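Glyoxylate reductase (PDB 3WNV) probably catalyses the reduction of glyoxylate to glycolate with a nicotinamide cofactor, as a fungal member of the D-isomer specific 2-hydroxyacid dehydrogenase family. Local coordinates at residues 82-86 with 303-307; 89-94 with 324-328. All blocks are in the same frame, centred on the assembly; numbering follows the deposited sequence.

Both contacts tie one part of the chain, strand 81-85 and the loop that follows it, to the C-terminal part of the protein. Along the sequence 82-86 and 89-94 come first, then 303-307 and 324-328, so that the two pairings cross. Their centres lie about 13 Å apart. Contact 1 sets the strand, fourth in the five-stranded parallel sheet, against helix 297-317; contact 2 joins the loop before helix 94-99 to the C-terminal segment that follows helix 297-317. His84 touches Tyr89, Asn91 and Ile92, which links the two directly. After passing through the seven-stranded parallel sheet, consistent with a Rossmann-type cofactor domain, the chain comes back to the five-stranded sheet near its start.

Contact 1: 82-86 with 303-307; sequences ICHNG and MELLV
Val307 sits on the backbone of strand 81-85, with its two methyl groups divided between neighbouring residues. Val307 CG1 lies 3.3 Å from Cys83 O and also packs on Cys83 CB, while Val307 CG2 lies 3.5 Å from Asn85 CA and also near the carbonyl of His84. The side chain of Asn85 then carries the contact along the helix. Asn85 CB packs 3.7 Å from Val307 CG2, and CG, anti to the backbone N (chi1 -176°), brings the amide to Met303 and Glu304. Asn85 OD1 meets the methyl Met303 CE at 3.3 Å, where the bend at chi3 points the methyl toward Gly86 CA. Asn85 ND2 stands 3.5 Å from Glu304 CG, with the amide turned 75° from the carboxylate plane. A water joins the two polar ends: it donates to Glu304 OE2 at 2.7 Å and receives only a weak bond from Asn85 ND2. Tyr55 OH is a second partner of that amide nitrogen, and the backbone N atoms of Val13 and His14 hold the carboxylate. An alanine in place of Asn85 would lose the amide, and would probably leave a gap beside Met303 CE and deprive Tyr55 OH of a hydrogen-bond partner. Strand and helix run antiparallel, at 172° with axes 7.9 Å apart, as in the helix-on-sheet layering of a parallel alpha/beta domain.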
loop_
_atom_site.group_PDB
_atom_site.type_symbol
_atom_site.label_atom_id
_atom_site.label_comp_id
_atom_site.label_asym_id
_atom_site.label_seq_id
_atom_site.Cartn_x
_atom_site.Cartn_y
_atom_site.Cartn_z
ATOM N N ILE A 82 -15.641 -3.085 -10.800
ATOM C CA ILE A 82 -14.621 -3.917 -10.201
ATOM C C ILE A 82 -14.389 -3.336 -8.848
ATOM O O ILE A 82 -14.029 -2.156 -8.710
ATOM C CB ILE A 82 -13.299 -3.868 -10.969
ATOM C CG1 ILE A 82 -13.481 -4.494 -12.334
ATOM C CG2 ILE A 82 -12.177 -4.641 -10.207
ATOM C CD1 ILE A 82 -12.265 -4.168 -13.244
ATOM N N CYS A 83 -14.633 -4.148 -7.834
ATOM C CA CYS A 83 -14.500 -3.719 -6.463
ATOM C C CYS A 83 -13.264 -4.367 -5.895
ATOM O O CYS A 83 -13.195 -5.579 -5.722
ATOM C CB CYS A 83 -15.775 -4.076 -5.683
ATOM S SG CYS A 83 -17.256 -3.217 -6.394
ATOM N N HIS A 84 -12.256 -3.534 -5.631
ATOM C CA HIS A 84 -10.914 -3.958 -5.304
ATOM C C HIS A 84 -10.594 -3.831 -3.814
ATOM O O HIS A 84 -10.873 -2.804 -3.178
ATOM C CB HIS A 84 -9.931 -3.076 -6.127
ATOM C CG HIS A 84 -8.475 -3.288 -5.784
ATOM N ND1 HIS A 84 -7.740 -4.357 -6.263
ATOM C CD2 HIS A 84 -7.640 -2.571 -4.997
ATOM C CE1 HIS A 84 -6.490 -4.254 -5.811
ATOM N NE2 HIS A 84 -6.415 -3.192 -5.028
ATOM N N ASN A 85 -10.014 -4.888 -3.264
ATOM C CA ASN A 85 -9.592 -4.913 -1.870
ATOM C C ASN A 85 -8.161 -4.405 -1.815
ATOM O O ASN A 85 -7.201 -5.082 -2.219
ATOM C CB ASN A 85 -9.714 -6.323 -1.308
ATOM C CG ASN A 85 -9.374 -6.372 0.159
ATOM O OD1 ASN A 85 -8.658 -5.507 0.653
ATOM N ND2 ASN A 85 -9.877 -7.366 0.861
ATOM N N GLY A 86 -8.019 -3.188 -1.322
ATOM C CA GLY A 86 -6.679 -2.594 -1.205
ATOM C C GLY A 86 -6.750 -1.085 -1.315
ATOM O O GLY A 86 -7.597 -0.574 -2.024
ATOM N N MET A 303 -11.499 -4.213 5.636
ATOM C CA MET A 303 -11.235 -3.996 4.199
ATOM C C MET A 303 -12.196 -4.858 3.346
ATOM O O MET A 303 -12.839 -4.343 2.444
ATOM C CB MET A 303 -9.774 -4.277 3.872
ATOM C CG MET A 303 -8.724 -3.205 4.410
ATOM S SD MET A 303 -7.120 -3.962 4.314
ATOM C CE MET A 303 -6.760 -3.663 2.584
ATOM N N GLU A 304 -12.267 -6.158 3.621
ATOM C CA GLU A 304 -13.285 -7.002 2.957
ATOM C C GLU A 304 -14.716 -6.459 3.015
ATOM O O GLU A 304 -15.423 -6.506 1.993
ATOM C CB GLU A 304 -13.210 -8.437 3.460
ATOM C CG GLU A 304 -11.941 -9.112 3.022
ATOM C CD GLU A 304 -11.835 -10.563 3.421
ATOM O OE1 GLU A 304 -12.572 -11.035 4.319
ATOM O OE2 GLU A 304 -10.954 -11.245 2.862
ATOM N N LEU A 305 -15.164 -6.018 4.189
ATOM C CA LEU A 305 -16.530 -5.521 4.349
ATOM C C LEU A 305 -16.775 -4.281 3.489
ATOM O O LEU A 305 -17.870 -4.117 2.926
ATOM C CB LEU A 305 -16.861 -5.252 5.822
ATOM C CG LEU A 305 -16.963 -6.492 6.704
ATOM C CD1 LEU A 305 -17.192 -6.086 8.156
ATOM C CD2 LEU A 305 -18.072 -7.403 6.235
ATOM N N LEU A 306 -15.763 -3.410 3.403
ATOM C CA LEU A 306 -15.851 -2.219 2.557
ATOM C C LEU A 306 -16.000 -2.578 1.082
ATOM O O LEU A 306 -16.809 -1.991 0.377
ATOM C CB LEU A 306 -14.631 -1.292 2.770
ATOM C CG LEU A 306 -14.630 0.036 1.988
ATOM C CD1 LEU A 306 -15.907 0.861 2.222
ATOM C CD2 LEU A 306 -13.396 0.792 2.410
ATOM N N VAL A 307 -15.248 -3.568 0.609
ATOM C CA VAL A 307 -15.407 -4.017 -0.768
ATOM C C VAL A 307 -16.802 -4.589 -1.002
ATOM O O VAL A 307 -17.440 -4.318 -2.031
ATOM C CB VAL A 307 -14.340 -5.082 -1.130
ATOM C CG1 VAL A 307 -14.407 -5.419 -2.630
ATOM C CG2 VAL A 307 -12.947 -4.556 -0.790
HETATM O O HOH W 1 -10.311 -10.707 0.246
#

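Contact 2: 89-94 with 324-328; sequences YDNIDV and VPEQK
The phenol of Tyr89 reaches across to the C-terminal tail, where Val324 packs on its ring and Glu326 accepts a hydrogen bond from its hydroxyl. Val324 CG1 stands over one face of the Tyr89 ring, 3.7 Å from the centroid and 18° off the normal, in a CH-pi contact displaced toward the hydroxyl-bearing end, with CZ the nearest ring atom. With chi1 at 42°, CG lies between the backbone N and the carbonyl carbon of Tyr89, a rotation that directs the ring toward the tail. The other methyl of Val324, CG2, faces Val94 CG1 at 4.0 Å, and this same Val94 methyl also touches Glu326 CB and Gln327 CG; the Tyr89 ring and the two buried valines form the close-packed side.

The loop 89-94 makes a type I beta turn from Tyr89 to Ile92, then enters helix 94-99, whose N-cap is Asp93; it is the later part of the connection from strand 81-85 to that helix in the parallel alpha/beta sheet domain. Alongside, the amide of Gln327 is held at both ends: NE2 gives bonds to Thr98 OG1 and the carbonyl of Ile102, while OE1 accepts from Ile104 N and Gln323 NE2.

Toward solvent the contact thins to exposed Pro325 and Glu326. Tyr89 OH donates to the syn lone pair of Glu326 OE1 at 2.7 Å, and the carboxylate, brought round by a bend at chi2, meets the ring at its edge with the two planes 64° apart. Pro325 CD approaches the same hydroxyl oxygen, Tyr89 OH, at 3.4 Å.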
loop_
_atom_site.group_PDB
_atom_site.type_symbol
_atom_site.label_atom_id
_atom_site.label_comp_id
_atom_site.label_asym_id
_atom_site.label_seq_id
_atom_site.Cartn_x
_atom_site.Cartn_y
_atom_site.Cartn_z
ATOM N N TYR A 89 -3.976 0.405 -5.859
ATOM C CA TYR A 89 -4.541 -0.389 -6.978
ATOM C C TYR A 89 -3.702 -0.211 -8.236
ATOM O O TYR A 89 -4.235 -0.039 -9.327
ATOM C CB TYR A 89 -6.006 -0.007 -7.214
ATOM C CG TYR A 89 -6.275 1.485 -7.134
ATOM C CD1 TYR A 89 -6.559 2.097 -5.910
ATOM C CD2 TYR A 89 -6.223 2.288 -8.282
ATOM C CE1 TYR A 89 -6.818 3.445 -5.827
ATOM C CE2 TYR A 89 -6.490 3.637 -8.211
ATOM C CZ TYR A 89 -6.752 4.218 -6.982
ATOM O OH TYR A 89 -6.987 5.566 -6.941
ATOM N N ASP A 90 -2.378 -0.225 -8.079
ATOM C CA ASP A 90 -1.509 0.043 -9.211
ATOM C C ASP A 90 -1.485 -1.190 -10.101
ATOM O O ASP A 90 -0.899 -1.164 -11.189
ATOM C CB ASP A 90 -0.104 0.492 -8.743
ATOM C CG ASP A 90 0.516 -0.469 -7.768
ATOM O OD1 ASP A 90 1.118 -1.479 -8.205
ATOM O OD2 ASP A 90 0.418 -0.224 -6.551
ATOM N N ASN A 91 -2.185 -2.263 -9.686
ATOM C CA ASN A 91 -2.355 -3.431 -10.586
ATOM C C ASN A 91 -3.686 -3.421 -11.385
ATOM O O ASN A 91 -4.075 -4.409 -12.033
ATOM C CB ASN A 91 -2.201 -4.734 -9.808
ATOM C CG ASN A 91 -3.014 -4.736 -8.554
ATOM O OD1 ASN A 91 -4.070 -4.063 -8.474
ATOM N ND2 ASN A 91 -2.512 -5.424 -7.535
ATOM N N ILE A 92 -4.390 -2.292 -11.345
ATOM C CA ILE A 92 -5.533 -2.090 -12.239
ATOM C C ILE A 92 -5.248 -0.882 -13.142
ATOM O O ILE A 92 -4.847 0.183 -12.653
ATOM C CB ILE A 92 -6.786 -1.770 -11.455
ATOM C CG1 ILE A 92 -7.032 -2.841 -10.405
ATOM C CG2 ILE A 92 -7.994 -1.582 -12.401
ATOM C CD1 ILE A 92 -8.273 -2.571 -9.549
ATOM N N ASP A 93 -5.464 -1.038 -14.446
ATOM C CA ASP A 93 -5.335 0.083 -15.361
ATOM C C ASP A 93 -6.644 0.841 -15.358
ATOM O O ASP A 93 -7.578 0.533 -16.118
ATOM C CB ASP A 93 -5.041 -0.451 -16.749
ATOM C CG ASP A 93 -4.745 0.649 -17.752
ATOM O OD1 ASP A 93 -5.281 1.791 -17.618
ATOM O OD2 ASP A 93 -3.982 0.355 -18.692
ATOM N N VAL A 94 -6.728 1.839 -14.493
ATOM C CA VAL A 94 -7.957 2.605 -14.346
ATOM C C VAL A 94 -8.491 3.267 -15.631
ATOM O O VAL A 94 -9.679 3.209 -15.909
ATOM C CB VAL A 94 -7.842 3.616 -13.191
ATOM C CG1 VAL A 94 -9.116 4.461 -13.099
ATOM C CG2 VAL A 94 -7.537 2.878 -11.856
ATOM N N VAL A 324 -12.594 5.084 -7.063
ATOM C CA VAL A 324 -11.236 5.642 -7.153
ATOM C C VAL A 324 -11.264 7.109 -7.639
ATOM O O VAL A 324 -12.068 7.469 -8.493
ATOM C CB VAL A 324 -10.342 4.783 -8.047
ATOM C CG1 VAL A 324 -10.142 3.382 -7.423
ATOM C CG2 VAL A 324 -10.898 4.689 -9.493
ATOM N N PRO A 325 -10.389 7.976 -7.061
ATOM C CA PRO A 325 -10.438 9.411 -7.383
ATOM C C PRO A 325 -10.185 9.694 -8.873
ATOM O O PRO A 325 -10.735 10.654 -9.395
ATOM C CB PRO A 325 -9.320 10.022 -6.502
ATOM C CG PRO A 325 -8.480 8.852 -6.040
ATOM C CD PRO A 325 -9.441 7.683 -5.976
ATOM N N GLU A 326 -9.395 8.865 -9.549
ATOM C CA GLU A 326 -9.263 9.029 -11.015
ATOM C C GLU A 326 -10.580 9.124 -11.777
ATOM O O GLU A 326 -10.675 9.852 -12.775
ATOM C CB GLU A 326 -8.419 7.920 -11.633
ATOM C CG GLU A 326 -6.997 7.911 -11.167
ATOM C CD GLU A 326 -6.814 7.145 -9.868
ATOM O OE1 GLU A 326 -7.786 6.991 -9.109
ATOM O OE2 GLU A 326 -5.689 6.697 -9.603
ATOM N N GLN A 327 -11.609 8.405 -11.328
ATOM C CA GLN A 327 -12.853 8.388 -12.080
ATOM C C GLN A 327 -13.856 9.336 -11.466
ATOM O O GLN A 327 -14.933 9.527 -12.003
ATOM C CB GLN A 327 -13.473 6.979 -12.120
ATOM C CG GLN A 327 -12.574 5.897 -12.728
ATOM C CD GLN A 327 -13.292 4.566 -12.835
ATOM O OE1 GLN A 327 -14.027 4.185 -11.920
ATOM N NE2 GLN A 327 -13.119 3.866 -13.976
ATOM N N LYS A 328 -13.507 9.933 -10.337
ATOM C CA LYS A 328 -14.500 10.633 -9.532
ATOM C C LYS A 328 -14.314 12.152 -9.571
ATOM O O LYS A 328 -14.020 12.738 -10.621
ATOM C CB LYS A 328 -14.439 10.106 -8.089
ATOM C CG LYS A 328 -15.705 10.293 -7.247
ATOM C CD LYS A 328 -15.492 9.676 -5.859
ATOM C CE LYS A 328 -16.596 10.051 -4.875
ATOM N NZ LYS A 328 -16.533 9.259 -3.594
#